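Local coordinates for protein endoglucanase A (Clostridium longisporum, PDB 6Q1I) that hydrolyses internal beta-1,4-glucosidic linkages in barley beta-glucan, lichenan and carboxymethylcellulose, and also attacks xylan, through its family 5 glycoside hydrolase catalytic domain, at residues 212-215 / 216-219; 137-140 / 141-145; 197-200 / 201-204. All coordinates share one frame; numbering follows the deposited sequence.

Contact 1: residues 212-215 / 216-219; sequences SGSS and TTMN
The hydroxyl of T217 reaches back over the start of helix 215-219 and meets two serines. T217 OG1 donates to S212 O at 2.8 Å, coming from above the carbonyl plane, and S214 OG stands 2.8 Å from T217 OG1. The T217 hydroxyl is put between its own backbone N and carbonyl carbon (chi1 54°), which turns it to the loop. Within the loop, S212 OG accepts from S214 N at 3.0 Å, closing an ST turn that ends on the N-cap residue S214.

Backbone bonds then start the helix: M218 N donates to S214 O at 2.9 Å and N219 N to S215 O. One water bridges S215 OG and T216 OG1.

M218 bends at chi3 (-65°), bringing its methyl CE to 3.4 Å from the carbonyl oxygen G213 O, a van der Waals contact. The same side chain packs on helix 256-275, against Y269 and F273 among others.

The side chain of S212 is about 8 Å from that of Q160, the changed residue at the probable proton-donor position. S212 O, bonded also to T208 OG1, thus takes two hydroxyls, while S214 O and S215 O accept helical N-H groups; T217 OG1 holds the loop against the first turn.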
ATOM      1  N   SER A 212       0.394  10.951  -1.876  1.00  6.38           N
ATOM      2  CA  SER A 212       1.238  11.921  -1.202  1.00  7.36           C
ATOM      3  C   SER A 212       0.566  12.463   0.055  1.00  8.30           C
ATOM      4  O   SER A 212      -0.624  12.797   0.054  1.00  8.39           O
ATOM      5  CB  SER A 212       1.533  13.090  -2.141  1.00  8.48           C
ATOM      6  OG  SER A 212       2.173  14.131  -1.427  1.00  9.75           O
ATOM      7  N   GLY A 213       1.348  12.594   1.116  1.00  8.33           N
ATOM      8  CA  GLY A 213       0.920  13.259   2.322  1.00  9.34           C
ATOM      9  C   GLY A 213       1.199  14.745   2.364  1.00  9.11           C
ATOM     10  O   GLY A 213       1.099  15.348   3.437  1.00 10.71           O
ATOM     11  N   SER A 214       1.560  15.358   1.241  1.00  9.53           N
ATOM     12  CA  SER A 214       1.742  16.799   1.220  1.00  9.62           C
ATOM     13  C   SER A 214       0.437  17.496   1.587  1.00  9.83           C
ATOM     14  O   SER A 214      -0.662  16.956   1.429  1.00 10.00           O
ATOM     15  CB  SER A 214       2.173  17.262  -0.171  1.00 10.70           C
ATOM     16  OG  SER A 214       1.099  17.199  -1.100  1.00 11.15           O
ATOM     17  N   SER A 215       0.567  18.731   2.058  1.00 11.17           N
ATOM     18  CA  SER A 215      -0.618  19.495   2.422  0.67 11.86           C
ATOM     19  C   SER A 215      -1.575  19.633   1.242  1.00 11.45           C
ATOM     20  O   SER A 215      -2.788  19.484   1.407  1.00 12.13           O
ATOM     21  CB  SER A 215      -0.220  20.857   2.991  0.67 13.97           C
ATOM     22  OG  SER A 215       0.471  21.643   2.044  0.67 16.95           O
ATOM     23  N   THR A 216      -1.054  19.892   0.041  1.00 11.82           N
ATOM     24  CA  THR A 216      -1.940  20.116  -1.100  1.00 12.54           C
ATOM     25  C   THR A 216      -2.765  18.874  -1.411  1.00 10.86           C
ATOM     26  O   THR A 216      -3.978  18.958  -1.643  1.00 12.40           O
ATOM     27  CB  THR A 216      -1.132  20.547  -2.324  1.00 16.96           C
ATOM     28  OG1 THR A 216      -0.540  21.828  -2.079  1.00 20.50           O
ATOM     29  CG2 THR A 216      -2.024  20.653  -3.554  1.00 19.75           C
ATOM     30  N   THR A 217      -2.122  17.706  -1.431  1.00  9.07           N
ATOM     31  CA  THR A 217      -2.839  16.490  -1.798  1.00  9.13           C
ATOM     32  C   THR A 217      -3.738  15.998  -0.667  1.00  9.10           C
ATOM     33  O   THR A 217      -4.863  15.558  -0.924  1.00 10.20           O
ATOM     34  CB  THR A 217      -1.855  15.412  -2.252  1.00  8.39           C
ATOM     35  OG1 THR A 217      -0.857  15.221  -1.251  1.00  8.80           O
ATOM     36  CG2 THR A 217      -1.170  15.840  -3.556  1.00  9.25           C
ATOM     37  N   MET A 218      -3.284  16.090   0.587  1.00 10.20           N
ATOM     38  CA  MET A 218      -4.163  15.756   1.702  1.00 11.38           C
ATOM     39  C   MET A 218      -5.376  16.670   1.730  1.00 10.63           C
ATOM     40  O   MET A 218      -6.507  16.216   1.936  1.00 10.99           O
ATOM     41  CB  MET A 218      -3.433  15.908   3.033  1.00 13.91           C
ATOM     42  CG  MET A 218      -2.503  14.815   3.415  1.00 14.61           C
ATOM     43  SD  MET A 218      -2.290  14.849   5.216  1.00 15.37           S
ATOM     44  CE  MET A 218      -1.470  16.416   5.433  1.00 13.90           C
ATOM     45  N   ASN A 219      -5.151  17.976   1.600  1.00 10.17           N
ATOM     46  CA  ASN A 219      -6.258  18.904   1.764  1.00 12.16           C
ATOM     47  C   ASN A 219      -7.353  18.654   0.744  1.00 11.76           C
ATOM     48  O   ASN A 219      -8.537  18.808   1.072  1.00 12.46           O
ATOM     49  CB  ASN A 219      -5.776  20.347   1.696  1.00 13.44           C
ATOM     50  CG  ASN A 219      -5.003  20.759   2.932  1.00 15.52           C
ATOM     51  OD1 ASN A 219      -5.042  20.088   3.965  1.00 17.88           O
ATOM     52  ND2 ASN A 219      -4.307  21.880   2.836  1.00 16.74           N
TER
HETATM   53  O   HOH W   1      -0.915  23.323   0.378  1.00 27.11           O

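Contact 2: residues 137-140 / 141-145; sequences TLWT and QISEA
T137 and Q141, one helical turn apart, lie side by side, and Q141 bonds twice to T137 O. Q141 N donates to it at 3.1 Å, while Q141 NE2 reaches the same oxygen from the opposite face of its plane at 3.2 Å. The amide of Q141 is gripped further by N86 and L88, whose backbone O and N pair with NE2 and OE1, and T137 OG1 turns back to P133 O.

L138 comes next, its CD1 meeting I142 CD1 at 3.9 Å; W78 packs against both residues.

W139 offers a ring face to the same isoleucine. I142 CD1 sits 4.0 Å from the centroid of the six-membered ring, only 7° off its normal, a CH-pi contact, and I142 CG2 touches W139 CZ3 at 3.6 Å. W139 O takes two bonds, from S143 N and, at 2.8 Å, from S143 OG, set anti to its own carbonyl carbon (chi1 -68°), which brings it back to that oxygen. The indole NE1 donates to T157 O.

T140 runs alongside E144, and its OG1 bonds to K136 O.

Side chains stacked at spacings of three and four, W139 and I142 buried, T137, T140 and E144 more exposed, mark an amphipathic helix of a beta-alpha-beta unit, here joining strands 109-113 and 153-156 of the TIM barrel.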
ATOM      1  N   THR A 137     -15.846  -2.007 -13.524  1.00 10.78           N
ATOM      2  CA  THR A 137     -15.981  -3.433 -13.801  0.80 11.07           C
ATOM      3  C   THR A 137     -14.875  -4.232 -13.118  1.00 10.93           C
ATOM      4  O   THR A 137     -15.113  -5.332 -12.607  1.00 11.85           O
ATOM      5  CB  THR A 137     -15.961  -3.689 -15.307  0.80 14.50           C
ATOM      6  OG1 THR A 137     -16.910  -2.844 -15.970  0.80 20.31           O
ATOM      7  CG2 THR A 137     -16.302  -5.149 -15.564  0.80 14.85           C
ATOM      8  N   LEU A 138     -13.654  -3.693 -13.104  1.00 10.38           N
ATOM      9  CA  LEU A 138     -12.564  -4.339 -12.380  1.00 10.08           C
ATOM     10  C   LEU A 138     -12.910  -4.506 -10.904  1.00  9.89           C
ATOM     11  O   LEU A 138     -12.800  -5.609 -10.350  1.00 10.25           O
ATOM     12  CB  LEU A 138     -11.277  -3.532 -12.558  1.00  9.79           C
ATOM     13  CG  LEU A 138     -10.077  -4.015 -11.735  1.00 10.00           C
ATOM     14  CD1 LEU A 138      -9.703  -5.458 -12.074  1.00  9.56           C
ATOM     15  CD2 LEU A 138      -8.904  -3.094 -11.955  1.00 10.53           C
ATOM     16  N   TRP A 139     -13.332  -3.420 -10.241  1.00  9.36           N
ATOM     17  CA  TRP A 139     -13.648  -3.520  -8.818  1.00  8.70           C
ATOM     18  C   TRP A 139     -14.878  -4.383  -8.558  1.00  9.26           C
ATOM     19  O   TRP A 139     -14.958  -5.035  -7.511  1.00 10.34           O
ATOM     20  CB  TRP A 139     -13.738  -2.136  -8.151  1.00  8.72           C
ATOM     21  CG  TRP A 139     -12.407  -1.780  -7.565  1.00  8.27           C
ATOM     22  CD1 TRP A 139     -11.543  -0.806  -7.984  1.00  8.53           C
ATOM     23  CD2 TRP A 139     -11.768  -2.447  -6.471  1.00  8.43           C
ATOM     24  NE1 TRP A 139     -10.395  -0.835  -7.211  1.00  8.79           N
ATOM     25  CE2 TRP A 139     -10.515  -1.834  -6.278  1.00  8.34           C
ATOM     26  CE3 TRP A 139     -12.132  -3.512  -5.644  1.00  8.28           C
ATOM     27  CZ2 TRP A 139      -9.625  -2.253  -5.283  1.00  8.78           C
ATOM     28  CZ3 TRP A 139     -11.251  -3.928  -4.664  1.00  8.34           C
ATOM     29  CH2 TRP A 139     -10.009  -3.301  -4.495  1.00  8.86           C
ATOM     30  N   THR A 140     -15.843  -4.411  -9.478  1.00 10.15           N
ATOM     31  CA  THR A 140     -16.961  -5.335  -9.317  1.00 10.16           C
ATOM     32  C   THR A 140     -16.454  -6.765  -9.215  1.00 10.36           C
ATOM     33  O   THR A 140     -16.865  -7.520  -8.329  1.00 10.81           O
ATOM     34  CB  THR A 140     -17.956  -5.187 -10.469  1.00 11.33           C
ATOM     35  OG1 THR A 140     -18.535  -3.881 -10.419  1.00 12.54           O
ATOM     36  CG2 THR A 140     -19.085  -6.205 -10.373  1.00 13.09           C
ATOM     37  N   GLN A 141     -15.530  -7.140 -10.108  1.00 10.44           N
ATOM     38  CA  GLN A 141     -15.038  -8.513 -10.153  1.00 10.19           C
ATOM     39  C   GLN A 141     -14.167  -8.842  -8.945  1.00  9.43           C
ATOM     40  O   GLN A 141     -14.285  -9.931  -8.376  1.00 11.13           O
ATOM     41  CB  GLN A 141     -14.279  -8.738 -11.459  1.00 10.61           C
ATOM     42  CG  GLN A 141     -15.184  -8.733 -12.682  1.00 11.93           C
ATOM     43  CD  GLN A 141     -14.400  -8.768 -13.963  1.00 14.32           C
ATOM     44  OE1 GLN A 141     -13.847  -9.799 -14.339  1.00 14.30           O
ATOM     45  NE2 GLN A 141     -14.332  -7.637 -14.641  1.00 16.15           N
ATOM     46  N   ILE A 142     -13.285  -7.925  -8.533  1.00  9.56           N
ATOM     47  CA  ILE A 142     -12.481  -8.184  -7.339  1.00  9.22           C
ATOM     48  C   ILE A 142     -13.402  -8.352  -6.139  1.00  8.76           C
ATOM     49  O   ILE A 142     -13.255  -9.279  -5.337  1.00 10.15           O
ATOM     50  CB  ILE A 142     -11.462  -7.055  -7.094  1.00  9.18           C
ATOM     51  CG1 ILE A 142     -10.477  -6.881  -8.254  1.00 10.27           C
ATOM     52  CG2 ILE A 142     -10.687  -7.314  -5.796  1.00  9.98           C
ATOM     53  CD1 ILE A 142      -9.676  -5.579  -8.172  1.00  9.66           C
ATOM     54  N   SER A 143     -14.368  -7.437  -5.996  1.00 10.14           N
ATOM     55  CA  SER A 143     -15.280  -7.460  -4.855  0.82 10.03           C
ATOM     56  C   SER A 143     -16.085  -8.746  -4.808  1.00 11.31           C
ATOM     57  O   SER A 143     -16.289  -9.330  -3.742  1.00 11.06           O
ATOM     58  CB  SER A 143     -16.257  -6.284  -4.962  0.82 11.23           C
ATOM     59  OG  SER A 143     -15.586  -5.064  -4.796  0.82 12.04           O
ATOM     60  N   GLU A 144     -16.595  -9.180  -5.966  0.57 10.03           N
ATOM     61  CA  GLU A 144     -17.364 -10.420  -6.026  0.57 10.82           C
ATOM     62  C   GLU A 144     -16.511 -11.609  -5.603  0.57 11.57           C
ATOM     63  O   GLU A 144     -16.970 -12.480  -4.855  0.57 13.18           O
ATOM     64  CB  GLU A 144     -17.934 -10.629  -7.439  0.57 13.08           C
ATOM     65  CG  GLU A 144     -19.148  -9.739  -7.763  0.57 13.72           C
ATOM     66  CD  GLU A 144     -19.604  -9.795  -9.223  0.57 15.72           C
ATOM     67  OE1 GLU A 144     -18.869 -10.330 -10.084  0.57 16.91           O
ATOM     68  OE2 GLU A 144     -20.712  -9.286  -9.513  0.57 15.95           O
ATOM     69  N   ALA A 145     -15.255 -11.648  -6.051  1.00 11.32           N
ATOM     70  CA  ALA A 145     -14.399 -12.787  -5.733  1.00 11.59           C
ATOM     71  C   ALA A 145     -14.136 -12.886  -4.235  1.00 10.74           C
ATOM     72  O   ALA A 145     -14.008 -13.993  -3.705  1.00 12.59           O
ATOM     73  CB  ALA A 145     -13.077 -12.687  -6.494  1.00 12.42           C
TER

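Contact 3: residues 197-200 / 201-204; sequences GNNL and SRAV
S201 turns back on the short helical turn before it: its N donates to N198 O at 3.2 Å, from above the carbonyl plane. A water links its hydroxyl to G197 O, donating to the carbonyl at 2.9 Å. G197 opens this turn with a positive phi (58°), a conformation that favours glycine.

R202 carries the contact. Its backbone N makes a weak bond to N198 O, and its side chain runs alongside that of N199, pointing the same way. The guanidinium holds N199 OD1 side-on with two nitrogens, NE at 2.9 Å and NH2 at 3.1 Å, the oxygen lying in the guanidinium plane although the amide plane is turned 73° from it. A bend at chi3 (-51°) brings NE and NH2 to that single atom. N198 CB packs 3.6 Å from R202 NH2.

Further bonds of the guanidinium reach backbone carbonyls, NH2 to Y149 O and NH1 to D150 O and L153 O, while F155 receives a cation-pi contact. N198 ND2 shares Y149 O.

These carbonyl oxygens probably stabilise the charge of the buried guanidinium. The segment belongs to an alpha-to-beta loop of the TIM barrel, the one that leads from helix 175-194 into strand 204-208.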
ATOM      1  N   GLY A 197     -23.626  -7.766   0.631  1.00 16.32           N
ATOM      2  CA  GLY A 197     -23.078  -8.649   1.643  1.00 15.48           C
ATOM      3  C   GLY A 197     -22.053  -7.936   2.502  1.00 13.90           C
ATOM      4  O   GLY A 197     -22.217  -6.765   2.871  1.00 14.84           O
ATOM      5  N   ASN A 198     -20.965  -8.645   2.823  1.00 13.72           N
ATOM      6  CA  ASN A 198     -19.913  -8.052   3.640  1.00 12.67           C
ATOM      7  C   ASN A 198     -19.304  -6.822   2.980  1.00 11.78           C
ATOM      8  O   ASN A 198     -18.722  -5.980   3.675  1.00 12.48           O
ATOM      9  CB  ASN A 198     -18.803  -9.074   3.892  1.00 13.36           C
ATOM     10  CG  ASN A 198     -19.223 -10.175   4.854  1.00 14.78           C
ATOM     11  OD1 ASN A 198     -20.337 -10.182   5.383  1.00 15.75           O
ATOM     12  ND2 ASN A 198     -18.325 -11.120   5.079  1.00 16.78           N
ATOM     13  N   ASN A 199     -19.407  -6.706   1.654  1.00 11.68           N
ATOM     14  CA  ASN A 199     -18.845  -5.551   0.966  1.00 11.04           C
ATOM     15  C   ASN A 199     -19.653  -4.280   1.185  1.00 11.53           C
ATOM     16  O   ASN A 199     -19.184  -3.201   0.799  1.00 12.31           O
ATOM     17  CB  ASN A 199     -18.694  -5.830  -0.529  1.00  9.85           C
ATOM     18  CG  ASN A 199     -17.642  -6.882  -0.820  1.00 10.07           C
ATOM     19  OD1 ASN A 199     -16.746  -7.145  -0.009  1.00 11.15           O
ATOM     20  ND2 ASN A 199     -17.732  -7.472  -1.991  1.00 11.82           N
ATOM     21  N   LEU A 200     -20.842  -4.375   1.788  1.00 12.21           N
ATOM     22  CA  LEU A 200     -21.564  -3.166   2.165  1.00 13.73           C
ATOM     23  C   LEU A 200     -20.818  -2.372   3.227  1.00 12.80           C
ATOM     24  O   LEU A 200     -20.929  -1.141   3.271  1.00 13.59           O
ATOM     25  CB  LEU A 200     -22.944  -3.527   2.713  1.00 16.50           C
ATOM     26  CG  LEU A 200     -23.994  -4.025   1.728  1.00 20.34           C
ATOM     27  CD1 LEU A 200     -25.197  -4.581   2.472  1.00 22.52           C
ATOM     28  CD2 LEU A 200     -24.409  -2.908   0.795  1.00 21.50           C
ATOM     29  N   SER A 201     -20.062  -3.053   4.096  1.00 13.32           N
ATOM     30  CA  SER A 201     -19.434  -2.427   5.248  0.59 13.83           C
ATOM     31  C   SER A 201     -17.930  -2.641   5.347  1.00 13.98           C
ATOM     32  O   SER A 201     -17.304  -2.077   6.250  1.00 15.75           O
ATOM     33  CB  SER A 201     -20.077  -2.946   6.539  0.59 15.88           C
ATOM     34  OG  SER A 201     -21.471  -2.735   6.492  0.59 17.24           O
ATOM     35  N   ARG A 202     -17.336  -3.437   4.461  1.00 11.82           N
ATOM     36  CA  ARG A 202     -15.895  -3.656   4.483  1.00 10.61           C
ATOM     37  C   ARG A 202     -15.149  -2.330   4.470  1.00 10.29           C
ATOM     38  O   ARG A 202     -15.493  -1.412   3.725  1.00 10.44           O
ATOM     39  CB  ARG A 202     -15.491  -4.462   3.244  1.00 11.50           C
ATOM     40  CG  ARG A 202     -14.028  -4.917   3.253  1.00 12.09           C
ATOM     41  CD  ARG A 202     -13.630  -5.747   2.028  1.00 12.17           C
ATOM     42  NE  ARG A 202     -14.565  -6.839   1.813  1.00 11.10           N
ATOM     43  CZ  ARG A 202     -14.633  -7.933   2.560  1.00 10.08           C
ATOM     44  NH1 ARG A 202     -13.786  -8.123   3.568  1.00  9.58           N
ATOM     45  NH2 ARG A 202     -15.560  -8.840   2.304  1.00  9.95           N
ATOM     46  N   ALA A 203     -14.091  -2.249   5.265  1.00 10.65           N
ATOM     47  CA  ALA A 203     -13.247  -1.065   5.237  1.00 10.23           C
ATOM     48  C   ALA A 203     -12.602  -0.922   3.867  1.00  9.33           C
ATOM     49  O   ALA A 203     -12.100  -1.897   3.291  1.00 10.32           O
ATOM     50  CB  ALA A 203     -12.162  -1.182   6.306  1.00 11.14           C
ATOM     51  N   VAL A 204     -12.590   0.310   3.360  1.00  9.06           N
ATOM     52  CA  VAL A 204     -12.011   0.617   2.058  1.00  8.63           C
ATOM     53  C   VAL A 204     -11.048   1.785   2.204  1.00  7.96           C
ATOM     54  O   VAL A 204     -11.461   2.894   2.564  1.00  9.01           O
ATOM     55  CB  VAL A 204     -13.085   0.918   0.998  1.00  9.60           C
ATOM     56  CG1 VAL A 204     -12.422   1.297  -0.331  1.00  9.64           C
ATOM     57  CG2 VAL A 204     -14.017  -0.270   0.811  1.00  9.58           C
TER
HETATM   58  O   HOH W   2     -22.167  -5.525   5.527  1.00 34.03           O

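From the N terminus the chain meets contact 2 first; it closes no loop but spans successive turns of helix 128-145. Contact 3 folds the loop between helix 175-194 and strand 204-208, and contact 1 turns the loop after that strand into helix 215-219. All three are local and follow in series; none nests within or crosses another. Contacts 2 and 3 touch, N199 ND2 lying 2.9 Å from S143 O in a probable hydrogen bond, which ties the end of one barrel helix to the return into the fifth strand. F155, on strand 153-156, meets both W139 and R202. Contacts 3 and 1 flank strand 204-208, their nearest atoms about 14 Å apart.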